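Long-range contacts in endosialidase (PDB 4HIZ), which cleaves bonds inside sialic acid polymers, acting on alpha-2,8 and alpha-2,9 linkages, as an endosialidase of bacteriophage phi92: residues A[27-32]-A[45-50]; A[33-38]-A[49-54]; A[59-64]-A[419-424]; A[433-438]-A[455-460]. One frame throughout, in Å; residues are numbered along the deposited sequence. Where two conformers were deposited one is given.

Contact 1: residues A[27-32]-A[45-50]; sequences IIDGRN and KFKNAA
D29 and N48 meet through their side chains: N48 ND2 gives to D29 OD1 at 3.1 Å, rising to it from one face of the carboxylate, while the backbone N of R31 arrives at the same oxygen from the opposite face, 2.9 Å away. That second bond closes an Asx turn. It depends on CG of D29 standing anti to its own N (chi1 177°), which swings the carboxylate back over the chain that follows. On the same face of the sheet the extended K47 chain passes the aspartate, CE lying 3.8 Å from D29 CG, but its ammonium stays beyond salt-bridge range.

The other face is apolar: I28 and F46 lie side by side and point the same way, with I28 CB 3.8 Å from F46 CD2. At the start, K45 bends its chain so that CE sits 3.6 Å from I27 CD1, and its NZ goes on to a salt bridge with D70 of the second subunit.

Behind these side chains the two strands are joined by backbone hydrogen bonds in parallel register. K45 O takes both I27 N and I28 N, the latter more distant; K47 N reaches I28 O, and G30 N reaches K47 O at 2.8 Å. Beyond them N32 N closes on N48 O at 2.7 Å through a bent bond.

The chain corners at N32 and at K47 and N48, leading into strands 33-36 and 49-53, which pair in parallel again, as in a beta-helix coil. On its other side, A49 is bonded to S65, just past strand 61-64.

Contact 2: residues A[33-38]-A[49-54]; sequences LTFKVT and AAFVYE
F35 and F51 extend side by side from neighbouring parallel strands and form the apolar centre. Their ring planes differ by only 19°, yet the rings are slid apart, centroids 5.8 Å from each other, so they barely overlap; the nearest atoms are F35 CD2 and F51 CE1, 3.6 Å apart. A49 CB meets F35 at the ring edge, near CE2. At the far end V37 crosses F51 obliquely. With CG1 beside its backbone N (chi1 -62°), V37 brings that methyl 3.9 Å from F51 CD1 and leaves CG2 to rest against CB of Y53.

The opposite face of the sheet carries T34, K36, A50 and V52. Here T34 CG2 and V52 CG2 are pressed to 3.5 Å, tighter than an ordinary methyl contact, and K36 runs alongside V52.

Strand 33-36 is the outermost strand of its sheet within this chain, and 49-53 is the next one in, with 61-64 on its other flank running antiparallel. This short parallel pair belongs to the N-terminal extension, whose sequence family is grouped with pectate-lyase-like proteins, and it suits the beta-helix character of that region.

The backbone ladder is regular: A50 O accepts F35 N at 2.8 Å, F35 O accepts V52 N, and V52 O receives V37 N in a nearly straight bond (177°).

Past V37 the strands part. T38 O lies at the edge of the Y53 ring, 3.3 Å from CE1, and a water bridges the gap, donating to V37 O and accepting from E54 N; the E54 side chain takes G58 N on its OE1.

Contact 3: residues A[59-64]-A[419-424]; sequences QPLTYV and EWEGQE
Q59 OE1 receives the backbone N of G422 at 3.0 Å, in the plane of the amide and on a lone pair. The same side chain answers with its other end, NE2 giving to G422 O at 3.1 Å with that oxygen in the amide plane too. One residue is thus clasped through both its N and its O, which fixes the rotation of the Q59 amide and grips the type II turn running from E421 to E424. OE1 also rests against E421 CB, 3.3 Å off.

The E421 side chain crosses that of Q59 obliquely, carboxylate and amide planes 75° apart. Its chain kinks at chi2 (91°), carrying the carboxylate toward strand 61-64, where OE2 lies 3.5 Å from L61 CD1. A water donates to both Q59 O and E421 OE2, while OE1 forms salt bridges with R435 and R55. L61 CD2 comes obliquely to the W420 ring, 4.2 Å from NE1.

The lead-in to strand 61-64, from the N-terminal extension, is thereby tied to a loop of the catalytic propeller between strands 407-413 and 435-442, with L61 packing at the strand's start. Hydrogen bonds from a neutral side-chain amide hold the backbone of that turn, and the negative charge buried beside them is probably balanced by R435 and R55.

Contact 4: residues A[433-438]-A[455-460]; sequences YPRTFM and WFNITD
I458 holds CG1 between its backbone N and carbonyl carbon (chi1 47°), and this turn sends the branch across to strand 435-438: CG1 comes 3.9 Å from T436 CG2, and CD1 reaches M438 CB. T459 likewise tucks CG2 between N and carbonyl carbon (chi1 173° for OG1), setting that methyl 3.6 Å from T436 CB as the two threonines lie side by side. Their hydroxyls both go to the side chain of Q461.

On the other face, the F437 ring meets the N457 backbone obliquely, CD1 3.6 Å from N457 N, and F437 packs CB on W455 CE3 at 3.7 Å. The rim of that ring, at CZ, stands over one face of the R435 guanidinium. CG of R435 runs beside D460 OD1, but its NE is taken by E414.

These strands are neighbours in a blade of the catalytic beta-propeller, antiparallel and strongly twisted. T436 lies opposite both I458 and T459, a beta bulge: its N bonds to T459 O while its O accepts I458 N. Beyond it M438 and F456 form a reciprocal pair, each N to the other's O at 2.8 Å.

At the Y433 end a water donates to Y433 O and D460 OD2. That carboxylate oxygen also forms a salt bridge with R532 of the second subunit, whose D122 is hydrogen-bonded to the Y433 hydroxyl.

How the contacts relate
All four contacts reach one mixed sheet, in which the N-terminal extension adds strands to a propeller blade. Contacts 1 and 2 share A49 and A50, their centres about 11 Å apart, and the F46 ring meets F51 edge-to-face. From contact 2 to contact 3 the sheet continues antiparallel: F51 O to Y63 N is 2.8 Å and Y53 N to L61 O 2.9 Å. Contacts 3 and 4 are closer still, about 9 Å between centres, joined by T62 O and N457 N at 2.7 Å and by W420 against F437. Contacts 1, 3 and 4 also touch the second subunit. None contributes a residue to the glycan pockets seen in the crystal.

Contact 1: residues A[27-32]-A[45-50]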
loop_
_atom_site.group_PDB
_atom_site.type_symbol
_atom_site.label_atom_id
_atom_site.label_comp_id
_atom_site.label_asym_id
_atom_site.label_seq_id
_atom_site.Cartn_x
_atom_site.Cartn_y
_atom_site.Cartn_z
ATOM N N ILE A 27 25.596 27.217 -5.954
ATOM C CA ILE A 27 26.333 28.256 -6.659
ATOM C C ILE A 27 27.803 28.177 -6.284
ATOM O O ILE A 27 28.685 28.372 -7.124
ATOM C CB ILE A 27 25.784 29.662 -6.313
ATOM C CG1 ILE A 27 24.374 29.817 -6.883
ATOM C CG2 ILE A 27 26.709 30.769 -6.837
ATOM C CD1 ILE A 27 23.774 31.211 -6.683
ATOM N N ILE A 28 28.080 27.843 -5.029
ATOM C CA ILE A 28 29.450 27.847 -4.577
ATOM C C ILE A 28 29.847 26.436 -4.266
ATOM O O ILE A 28 29.129 25.741 -3.545
ATOM C CB ILE A 28 29.614 28.674 -3.275
ATOM C CG1 ILE A 28 29.213 30.127 -3.520
ATOM C CG2 ILE A 28 31.055 28.572 -2.739
ATOM C CD1 ILE A 28 29.791 30.673 -4.770
ATOM N N ASP A 29 30.988 26.019 -4.814
ATOM C CA ASP A 29 31.575 24.749 -4.456
ATOM C C ASP A 29 32.574 25.045 -3.333
ATOM O O ASP A 29 33.622 25.681 -3.542
ATOM C CB ASP A 29 32.269 24.143 -5.670
ATOM C CG ASP A 29 32.969 22.828 -5.347
ATOM O OD1 ASP A 29 32.834 22.326 -4.214
ATOM O OD2 ASP A 29 33.643 22.290 -6.241
ATOM N N GLY A 30 32.228 24.608 -2.132
ATOM C CA GLY A 30 33.088 24.841 -0.991
ATOM C C GLY A 30 34.349 23.989 -0.979
ATOM O O GLY A 30 35.196 24.174 -0.107
ATOM N N ARG A 31 34.476 23.051 -1.916
ATOM C CA ARG A 31 35.675 22.187 -1.984
ATOM C C ARG A 31 36.045 21.508 -0.639
ATOM O O ARG A 31 37.218 21.309 -0.320
ATOM C CB ARG A 31 36.851 22.970 -2.584
ATOM C CG ARG A 31 36.504 23.542 -3.977
ATOM C CD ARG A 31 37.681 24.207 -4.641
ATOM N NE ARG A 31 38.758 23.286 -5.012
ATOM C CZ ARG A 31 39.966 23.704 -5.398
ATOM N NH1 ARG A 31 40.231 25.029 -5.434
ATOM N NH2 ARG A 31 40.912 22.816 -5.732
ATOM N N ASN A 32 35.012 21.155 0.124
ATOM C CA ASN A 32 35.150 20.520 1.429
ATOM C C ASN A 32 35.904 21.359 2.453
ATOM O O ASN A 32 36.552 20.827 3.360
ATOM C CB ASN A 32 35.708 19.104 1.293
ATOM C CG ASN A 32 34.613 18.062 1.394
ATOM O OD1 ASN A 32 34.480 17.386 2.424
ATOM N ND2 ASN A 32 33.780 17.965 0.353
ATOM N N LYS A 45 22.380 26.864 -1.166
ATOM C CA LYS A 45 23.108 27.381 -2.333
ATOM C C LYS A 45 24.602 26.997 -2.350
ATOM O O LYS A 45 25.377 27.500 -3.188
ATOM C CB LYS A 45 22.976 28.901 -2.424
ATOM C CG LYS A 45 21.538 29.401 -2.577
ATOM C CD LYS A 45 20.786 28.701 -3.730
ATOM C CE LYS A 45 21.300 29.118 -5.105
ATOM N NZ LYS A 45 20.555 28.489 -6.272
ATOM N N PHE A 46 25.006 26.112 -1.449
ATOM C CA PHE A 46 26.391 25.648 -1.417
ATOM C C PHE A 46 26.399 24.154 -1.648
ATOM O O PHE A 46 25.434 23.446 -1.276
ATOM C CB PHE A 46 27.001 25.843 -0.039
ATOM C CG PHE A 46 27.238 27.276 0.347
ATOM C CD1 PHE A 46 26.190 28.062 0.813
ATOM C CD2 PHE A 46 28.526 27.824 0.285
ATOM C CE1 PHE A 46 26.411 29.386 1.217
ATOM C CE2 PHE A 46 28.770 29.159 0.674
ATOM C CZ PHE A 46 27.713 29.942 1.140
ATOM N N LYS A 47 27.494 23.654 -2.215
ATOM C CA LYS A 47 27.805 22.243 -2.023
ATOM C C LYS A 47 29.200 22.105 -1.457
ATOM O O LYS A 47 30.020 23.026 -1.542
ATOM C CB LYS A 47 27.704 21.446 -3.335
ATOM C CG LYS A 47 28.815 21.728 -4.341
ATOM C CD LYS A 47 28.855 20.656 -5.439
ATOM C CE LYS A 47 29.901 21.005 -6.500
ATOM N NZ LYS A 47 29.947 20.019 -7.606
ATOM N N ASN A 48 29.444 20.961 -0.836
ATOM C CA ASN A 48 30.767 20.639 -0.299
ATOM C C ASN A 48 31.299 21.715 0.655
ATOM O O ASN A 48 32.483 22.034 0.632
ATOM C CB ASN A 48 31.756 20.443 -1.447
ATOM C CG ASN A 48 31.278 19.406 -2.457
ATOM O OD1 ASN A 48 30.480 18.524 -2.134
ATOM N ND2 ASN A 48 31.771 19.506 -3.678
ATOM N N ALA A 49 30.436 22.253 1.512
ATOM C CA ALA A 49 30.842 23.355 2.367
ATOM C C ALA A 49 30.338 23.117 3.776
ATOM O O ALA A 49 29.313 22.449 3.976
ATOM C CB ALA A 49 30.266 24.690 1.811
ATOM N N ALA A 50 31.034 23.679 4.755
ATOM C CA ALA A 50 30.528 23.659 6.126
ATOM C C ALA A 50 30.745 25.008 6.797
ATOM O O ALA A 50 31.657 25.755 6.420
ATOM C CB ALA A 50 31.195 22.569 6.920
#

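Contact 2: residues A[33-38]-A[49-54]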
loop_
_atom_site.group_PDB
_atom_site.type_symbol
_atom_site.label_atom_id
_atom_site.label_comp_id
_atom_site.label_asym_id
_atom_site.label_seq_id
_atom_site.Cartn_x
_atom_site.Cartn_y
_atom_site.Cartn_z
ATOM N N LEU A 33 35.773 22.677 2.315
ATOM C CA LEU A 33 36.367 23.619 3.247
ATOM C C LEU A 33 35.299 24.175 4.199
ATOM O O LEU A 33 34.079 24.036 3.958
ATOM C CB LEU A 33 37.074 24.739 2.466
ATOM C CG LEU A 33 38.206 24.160 1.592
ATOM C CD1 LEU A 33 38.796 25.223 0.655
ATOM C CD2 LEU A 33 39.319 23.449 2.473
ATOM N N THR A 34 35.755 24.803 5.276
ATOM C CA THR A 34 34.870 25.250 6.348
ATOM C C THR A 34 34.998 26.763 6.572
ATOM O O THR A 34 36.105 27.297 6.664
ATOM C CB THR A 34 35.196 24.486 7.641
ATOM O OG1 THR A 34 34.989 23.081 7.421
ATOM C CG2 THR A 34 34.304 24.940 8.752
ATOM N N PHE A 35 33.861 27.450 6.613
ATOM C CA PHE A 35 33.837 28.895 6.845
ATOM C C PHE A 35 33.413 29.165 8.282
ATOM O O PHE A 35 32.596 28.434 8.812
ATOM C CB PHE A 35 32.806 29.552 5.922
ATOM C CG PHE A 35 33.079 29.326 4.466
ATOM C CD1 PHE A 35 33.980 30.138 3.787
ATOM C CD2 PHE A 35 32.438 28.309 3.782
ATOM C CE1 PHE A 35 34.248 29.931 2.447
ATOM C CE2 PHE A 35 32.693 28.090 2.422
ATOM C CZ PHE A 35 33.601 28.903 1.759
ATOM N N LYS A 36 33.911 30.244 8.880
ATOM C CA LYS A 36 33.429 30.684 10.183
ATOM C C LYS A 36 32.491 31.849 9.933
ATOM O O LYS A 36 32.873 32.838 9.320
ATOM C CB LYS A 36 34.579 31.130 11.076
ATOM C CG LYS A 36 35.673 30.082 11.167
ATOM C CD LYS A 36 36.297 30.031 12.552
ATOM C CE LYS A 36 37.401 28.975 12.612
ATOM N NZ LYS A 36 36.971 27.686 11.968
ATOM N N VAL A 37 31.255 31.718 10.375
ATOM C CA VAL A 37 30.265 32.694 9.952
ATOM C C VAL A 37 29.609 33.341 11.143
ATOM O O VAL A 37 29.526 32.770 12.229
ATOM C CB VAL A 37 29.174 32.081 9.053
ATOM C CG1 VAL A 37 29.789 31.531 7.764
ATOM C CG2 VAL A 37 28.374 30.994 9.824
ATOM N N THR A 38 29.146 34.565 10.925
ATOM C CA THR A 38 28.461 35.320 11.956
ATOM C C THR A 38 26.985 34.897 12.091
ATOM O O THR A 38 26.361 35.021 13.157
ATOM C CB THR A 38 28.510 36.818 11.574
ATOM O OG1 THR A 38 27.918 36.986 10.271
ATOM C CG2 THR A 38 29.962 37.316 11.521
ATOM N N ALA A 49 30.436 22.253 1.512
ATOM C CA ALA A 49 30.842 23.355 2.367
ATOM C C ALA A 49 30.338 23.117 3.776
ATOM O O ALA A 49 29.313 22.449 3.976
ATOM C CB ALA A 49 30.266 24.690 1.811
ATOM N N ALA A 50 31.034 23.679 4.755
ATOM C CA ALA A 50 30.528 23.659 6.126
ATOM C C ALA A 50 30.745 25.008 6.797
ATOM O O ALA A 50 31.657 25.755 6.420
ATOM C CB ALA A 50 31.195 22.569 6.920
ATOM N N PHE A 51 29.920 25.294 7.805
ATOM C CA PHE A 51 29.884 26.623 8.416
ATOM C C PHE A 51 29.924 26.485 9.929
ATOM O O PHE A 51 29.049 25.856 10.520
ATOM C CB PHE A 51 28.592 27.351 7.996
ATOM C CG PHE A 51 28.385 27.349 6.502
ATOM C CD1 PHE A 51 29.020 28.282 5.706
ATOM C CD2 PHE A 51 27.600 26.368 5.890
ATOM C CE1 PHE A 51 28.857 28.260 4.308
ATOM C CE2 PHE A 51 27.448 26.334 4.503
ATOM C CZ PHE A 51 28.085 27.284 3.716
ATOM N N VAL A 52 30.941 27.060 10.555
ATOM C CA VAL A 52 31.014 27.053 12.026
ATOM C C VAL A 52 30.296 28.280 12.555
ATOM O O VAL A 52 30.607 29.423 12.174
ATOM C CB VAL A 52 32.453 27.086 12.529
ATOM C CG1 VAL A 52 32.460 26.992 14.073
ATOM C CG2 VAL A 52 33.240 25.943 11.893
ATOM N N TYR A 53 29.339 28.055 13.441
ATOM C CA TYR A 53 28.415 29.120 13.853
ATOM C C TYR A 53 28.094 28.952 15.335
ATOM O O TYR A 53 27.872 27.828 15.809
ATOM C CB TYR A 53 27.124 29.011 13.015
ATOM C CG TYR A 53 25.985 29.894 13.497
ATOM C CD1 TYR A 53 26.145 31.275 13.595
ATOM C CD2 TYR A 53 24.743 29.340 13.836
ATOM C CE1 TYR A 53 25.083 32.096 14.049
ATOM C CE2 TYR A 53 23.680 30.135 14.264
ATOM C CZ TYR A 53 23.856 31.513 14.378
ATOM O OH TYR A 53 22.810 32.294 14.810
ATOM N N GLU A 54 28.080 30.058 16.078
ATOM C CA GLU A 54 27.695 30.017 17.498
ATOM C C GLU A 54 26.284 30.580 17.710
ATOM O O GLU A 54 26.107 31.760 18.060
ATOM C CB GLU A 54 28.701 30.797 18.357
ATOM C CG GLU A 54 30.109 30.200 18.308
ATOM C CD GLU A 54 31.142 30.960 19.130
ATOM O OE1 GLU A 54 30.778 31.794 19.995
ATOM O OE2 GLU A 54 32.346 30.701 18.900
HETATM O O HOH W 1 29.234 32.523 15.019
#

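Contact 3: residues A[59-64]-A[419-424]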
loop_
_atom_site.group_PDB
_atom_site.type_symbol
_atom_site.label_atom_id
_atom_site.label_comp_id
_atom_site.label_asym_id
_atom_site.label_seq_id
_atom_site.Cartn_x
_atom_site.Cartn_y
_atom_site.Cartn_z
ATOM N N GLN A 59 29.480 28.344 22.185
ATOM C CA GLN A 59 29.189 26.951 21.821
ATOM C C GLN A 59 29.124 26.738 20.310
ATOM O O GLN A 59 28.032 26.568 19.735
ATOM C CB GLN A 59 27.904 26.470 22.521
ATOM C CG GLN A 59 28.060 26.455 24.039
ATOM C CD GLN A 59 26.947 25.717 24.745
ATOM O OE1 GLN A 59 26.696 24.543 24.449
ATOM N NE2 GLN A 59 26.287 26.385 25.717
ATOM N N PRO A 60 30.291 26.757 19.650
ATOM C CA PRO A 60 30.300 26.585 18.194
ATOM C C PRO A 60 29.880 25.158 17.789
ATOM O O PRO A 60 30.199 24.153 18.468
ATOM C CB PRO A 60 31.768 26.823 17.816
ATOM C CG PRO A 60 32.552 26.456 19.069
ATOM C CD PRO A 60 31.652 26.786 20.233
ATOM N N LEU A 61 29.125 25.098 16.696
ATOM C CA LEU A 61 28.709 23.853 16.083
ATOM C C LEU A 61 28.899 24.078 14.593
ATOM O O LEU A 61 28.923 25.238 14.126
ATOM C CB LEU A 61 27.230 23.575 16.394
ATOM C CG LEU A 61 26.927 23.414 17.901
ATOM C CD1 LEU A 61 25.432 23.433 18.163
ATOM C CD2 LEU A 61 27.550 22.067 18.381
ATOM N N THR A 62 29.040 22.989 13.831
ATOM C CA THR A 62 29.285 23.129 12.382
ATOM C C THR A 62 28.101 22.654 11.597
ATOM O O THR A 62 27.522 21.619 11.911
ATOM C CB THR A 62 30.563 22.330 11.996
ATOM O OG1 THR A 62 31.658 22.891 12.749
ATOM C CG2 THR A 62 30.847 22.421 10.479
ATOM N N TYR A 63 27.706 23.431 10.591
ATOM C CA TYR A 63 26.500 23.121 9.833
ATOM C C TYR A 63 26.918 22.790 8.419
ATOM O O TYR A 63 27.680 23.566 7.803
ATOM C CB TYR A 63 25.587 24.365 9.832
ATOM C CG TYR A 63 25.072 24.681 11.225
ATOM C CD1 TYR A 63 25.886 25.336 12.175
ATOM C CD2 TYR A 63 23.795 24.261 11.628
ATOM C CE1 TYR A 63 25.431 25.585 13.462
ATOM C CE2 TYR A 63 23.315 24.524 12.924
ATOM C CZ TYR A 63 24.140 25.197 13.833
ATOM O OH TYR A 63 23.682 25.469 15.114
ATOM N N VAL A 64 26.461 21.656 7.887
ATOM C CA VAL A 64 26.984 21.243 6.564
ATOM C C VAL A 64 26.005 21.466 5.425
ATOM O O VAL A 64 24.790 21.372 5.613
ATOM C CB VAL A 64 27.439 19.758 6.556
ATOM C CG1 VAL A 64 28.384 19.514 7.756
ATOM C CG2 VAL A 64 26.235 18.833 6.633
ATOM N N GLU A 419 17.643 22.608 22.046
ATOM C CA GLU A 419 17.935 21.998 23.355
ATOM C C GLU A 419 19.355 21.460 23.448
ATOM O O GLU A 419 19.820 21.109 24.544
ATOM C CB GLU A 419 16.947 20.869 23.682
ATOM C CG GLU A 419 15.525 21.335 23.779
ATOM C CD GLU A 419 14.558 20.220 24.154
ATOM O OE1 GLU A 419 14.995 19.071 24.407
ATOM O OE2 GLU A 419 13.346 20.499 24.223
ATOM N N TRP A 420 20.058 21.384 22.319
ATOM C CA TRP A 420 21.363 20.685 22.335
ATOM C C TRP A 420 22.392 21.360 23.257
ATOM O O TRP A 420 23.096 20.702 24.065
ATOM C CB TRP A 420 21.958 20.625 20.923
ATOM C CG TRP A 420 23.241 19.830 20.850
ATOM C CD1 TRP A 420 24.500 20.338 20.914
ATOM C CD2 TRP A 420 23.384 18.411 20.615
ATOM N NE1 TRP A 420 25.429 19.321 20.788
ATOM C CE2 TRP A 420 24.765 18.134 20.578
ATOM C CE3 TRP A 420 22.480 17.356 20.471
ATOM C CZ2 TRP A 420 25.270 16.829 20.406
ATOM C CZ3 TRP A 420 22.973 16.067 20.272
ATOM C CH2 TRP A 420 24.356 15.817 20.253
ATOM N N GLU A 421 22.510 22.668 23.111
ATOM C CA GLU A 421 23.561 23.401 23.823
ATOM C C GLU A 421 23.380 23.367 25.335
ATOM O O GLU A 421 22.261 23.381 25.857
ATOM C CB GLU A 421 23.595 24.864 23.353
ATOM C CG GLU A 421 24.038 25.063 21.870
ATOM C CD GLU A 421 22.909 25.059 20.843
ATOM O OE1 GLU A 421 21.807 24.510 21.119
ATOM O OE2 GLU A 421 23.166 25.627 19.750
ATOM N N GLY A 422 24.506 23.325 26.021
ATOM C CA GLY A 422 24.498 23.273 27.477
ATOM C C GLY A 422 23.768 24.471 28.051
ATOM O O GLY A 422 23.921 25.591 27.553
ATOM N N GLN A 423 22.982 24.195 29.089
ATOM C CA GLN A 423 22.185 25.150 29.855
ATOM C C GLN A 423 20.880 25.566 29.174
ATOM O O GLN A 423 20.020 26.150 29.829
ATOM C CB GLN A 423 22.994 26.391 30.309
ATOM C CG GLN A 423 24.217 26.078 31.207
ATOM C CD GLN A 423 23.844 25.625 32.620
ATOM O OE1 GLN A 423 22.684 25.696 33.016
ATOM N NE2 GLN A 423 24.838 25.151 33.385
ATOM N N GLU A 424 20.719 25.269 27.882
ATOM C CA GLU A 424 19.488 25.643 27.202
ATOM C C GLU A 424 18.292 24.925 27.789
ATOM O O GLU A 424 18.385 23.750 28.164
ATOM C CB GLU A 424 19.579 25.325 25.706
ATOM C CG GLU A 424 20.498 26.247 24.982
ATOM C CD GLU A 424 20.039 27.691 25.091
ATOM O OE1 GLU A 424 18.912 28.012 24.633
ATOM O OE2 GLU A 424 20.810 28.514 25.612
HETATM O O HOH W 2 25.382 27.042 19.368
#

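Contact 4: residues A[433-438]-A[455-460]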
loop_
_atom_site.group_PDB
_atom_site.type_symbol
_atom_site.label_atom_id
_atom_site.label_comp_id
_atom_site.label_asym_id
_atom_site.label_seq_id
_atom_site.Cartn_x
_atom_site.Cartn_y
_atom_site.Cartn_z
ATOM N N TYR A 433 12.209 22.088 14.530
ATOM C CA TYR A 433 13.093 21.261 13.698
ATOM C C TYR A 433 14.369 20.919 14.481
ATOM O O TYR A 433 15.402 21.600 14.349
ATOM C CB TYR A 433 13.483 22.042 12.452
ATOM C CG TYR A 433 12.365 22.277 11.466
ATOM C CD1 TYR A 433 11.991 21.262 10.560
ATOM C CD2 TYR A 433 11.721 23.505 11.396
ATOM C CE1 TYR A 433 11.001 21.475 9.589
ATOM C CE2 TYR A 433 10.725 23.728 10.423
ATOM C CZ TYR A 433 10.370 22.701 9.544
ATOM O OH TYR A 433 9.390 22.903 8.582
ATOM N N PRO A 434 14.291 19.875 15.312
ATOM C CA PRO A 434 15.507 19.450 16.033
ATOM C C PRO A 434 16.640 19.024 15.111
ATOM O O PRO A 434 16.432 18.341 14.078
ATOM C CB PRO A 434 15.025 18.271 16.889
ATOM C CG PRO A 434 13.724 17.766 16.152
ATOM C CD PRO A 434 13.121 19.042 15.617
ATOM N N ARG A 435 17.849 19.412 15.507
ATOM C CA ARG A 435 19.091 19.072 14.797
ATOM C C ARG A 435 19.663 17.718 15.196
ATOM O O ARG A 435 19.655 17.359 16.385
ATOM C CB ARG A 435 20.161 20.126 15.129
ATOM C CG ARG A 435 19.815 21.538 14.556
ATOM C CD ARG A 435 20.639 22.629 15.270
ATOM N NE ARG A 435 20.283 22.685 16.694
ATOM C CZ ARG A 435 20.928 23.405 17.607
ATOM N NH1 ARG A 435 21.977 24.161 17.285
ATOM N NH2 ARG A 435 20.525 23.339 18.863
ATOM N N THR A 436 20.154 16.988 14.195
ATOM C CA THR A 436 20.960 15.790 14.429
ATOM C C THR A 436 22.423 16.114 14.199
ATOM O O THR A 436 22.770 16.799 13.230
ATOM C CB THR A 436 20.486 14.673 13.487
ATOM O OG1 THR A 436 19.275 14.137 14.028
ATOM C CG2 THR A 436 21.547 13.504 13.346
ATOM N N PHE A 437 23.299 15.565 15.053
ATOM C CA PHE A 437 24.718 15.867 14.985
ATOM C C PHE A 437 25.576 14.612 14.936
ATOM O O PHE A 437 25.190 13.560 15.400
ATOM C CB PHE A 437 25.157 16.605 16.255
ATOM C CG PHE A 437 24.518 17.960 16.431
ATOM C CD1 PHE A 437 25.111 19.087 15.863
ATOM C CD2 PHE A 437 23.346 18.101 17.202
ATOM C CE1 PHE A 437 24.547 20.360 16.034
ATOM C CE2 PHE A 437 22.748 19.385 17.361
ATOM C CZ PHE A 437 23.368 20.504 16.800
ATOM N N MET A 438 26.755 14.760 14.371
ATOM C CA MET A 438 27.735 13.685 14.309
ATOM C C MET A 438 29.074 14.304 14.666
ATOM O O MET A 438 29.394 15.412 14.244
ATOM C CB MET A 438 27.786 13.107 12.888
ATOM C CG MET A 438 28.789 11.933 12.751
ATOM S SD MET A 438 28.947 11.441 11.008
ATOM C CE MET A 438 29.995 12.739 10.314
ATOM N N TRP A 455 31.136 19.114 16.532
ATOM C CA TRP A 455 29.880 18.470 16.161
ATOM C C TRP A 455 29.329 19.048 14.858
ATOM O O TRP A 455 29.232 20.279 14.694
ATOM C CB TRP A 455 28.839 18.718 17.247
ATOM C CG TRP A 455 29.064 17.992 18.571
ATOM C CD1 TRP A 455 29.480 18.545 19.776
ATOM C CD2 TRP A 455 28.744 16.633 18.841
ATOM N NE1 TRP A 455 29.474 17.580 20.756
ATOM C CE2 TRP A 455 29.011 16.403 20.218
ATOM C CE3 TRP A 455 28.250 15.586 18.059
ATOM C CZ2 TRP A 455 28.791 15.168 20.824
ATOM C CZ3 TRP A 455 28.027 14.363 18.644
ATOM C CH2 TRP A 455 28.303 14.147 20.027
ATOM N N PHE A 456 28.995 18.154 13.927
ATOM C CA PHE A 456 28.417 18.545 12.650
ATOM C C PHE A 456 26.916 18.276 12.654
ATOM O O PHE A 456 26.493 17.147 12.863
ATOM C CB PHE A 456 29.033 17.688 11.530
ATOM C CG PHE A 456 30.521 17.889 11.337
ATOM C CD1 PHE A 456 30.985 18.850 10.431
ATOM C CD2 PHE A 456 31.447 17.054 11.980
ATOM C CE1 PHE A 456 32.353 19.036 10.214
ATOM C CE2 PHE A 456 32.816 17.227 11.772
ATOM C CZ PHE A 456 33.267 18.198 10.884
ATOM N N ASN A 457 26.121 19.319 12.412
ATOM C CA ASN A 457 24.683 19.160 12.155
ATOM C C ASN A 457 24.534 18.638 10.725
ATOM O O ASN A 457 24.824 19.373 9.755
ATOM C CB ASN A 457 24.013 20.538 12.341
ATOM C CG ASN A 457 22.507 20.531 12.074
ATOM O OD1 ASN A 457 21.809 19.472 12.077
ATOM N ND2 ASN A 457 21.998 21.710 11.812
ATOM N N ILE A 458 24.145 17.364 10.603
ATOM C CA ILE A 458 24.132 16.664 9.305
ATOM C C ILE A 458 22.726 16.503 8.694
ATOM O O ILE A 458 22.597 16.217 7.491
ATOM C CB ILE A 458 24.760 15.270 9.446
ATOM C CG1 ILE A 458 24.199 14.521 10.681
ATOM C CG2 ILE A 458 26.270 15.428 9.626
ATOM C CD1 ILE A 458 24.453 12.994 10.608
ATOM N N THR A 459 21.687 16.656 9.522
ATOM C CA THR A 459 20.288 16.571 9.051
ATOM C C THR A 459 19.401 17.149 10.149
ATOM O O THR A 459 19.830 17.202 11.304
ATOM C CB THR A 459 19.858 15.101 8.719
ATOM O OG1 THR A 459 18.456 15.079 8.420
ATOM C CG2 THR A 459 20.101 14.170 9.913
ATOM N N ASP A 460 18.211 17.642 9.786
ATOM C CA ASP A 460 17.254 18.143 10.766
ATOM C C ASP A 460 15.958 17.350 10.653
ATOM O O ASP A 460 15.445 17.120 9.528
ATOM C CB ASP A 460 16.867 19.606 10.473
ATOM C CG ASP A 460 17.950 20.633 10.845
ATOM O OD1 ASP A 460 18.997 20.264 11.411
ATOM O OD2 ASP A 460 17.711 21.845 10.573
HETATM O O HOH W 3 16.813 23.428 12.757
#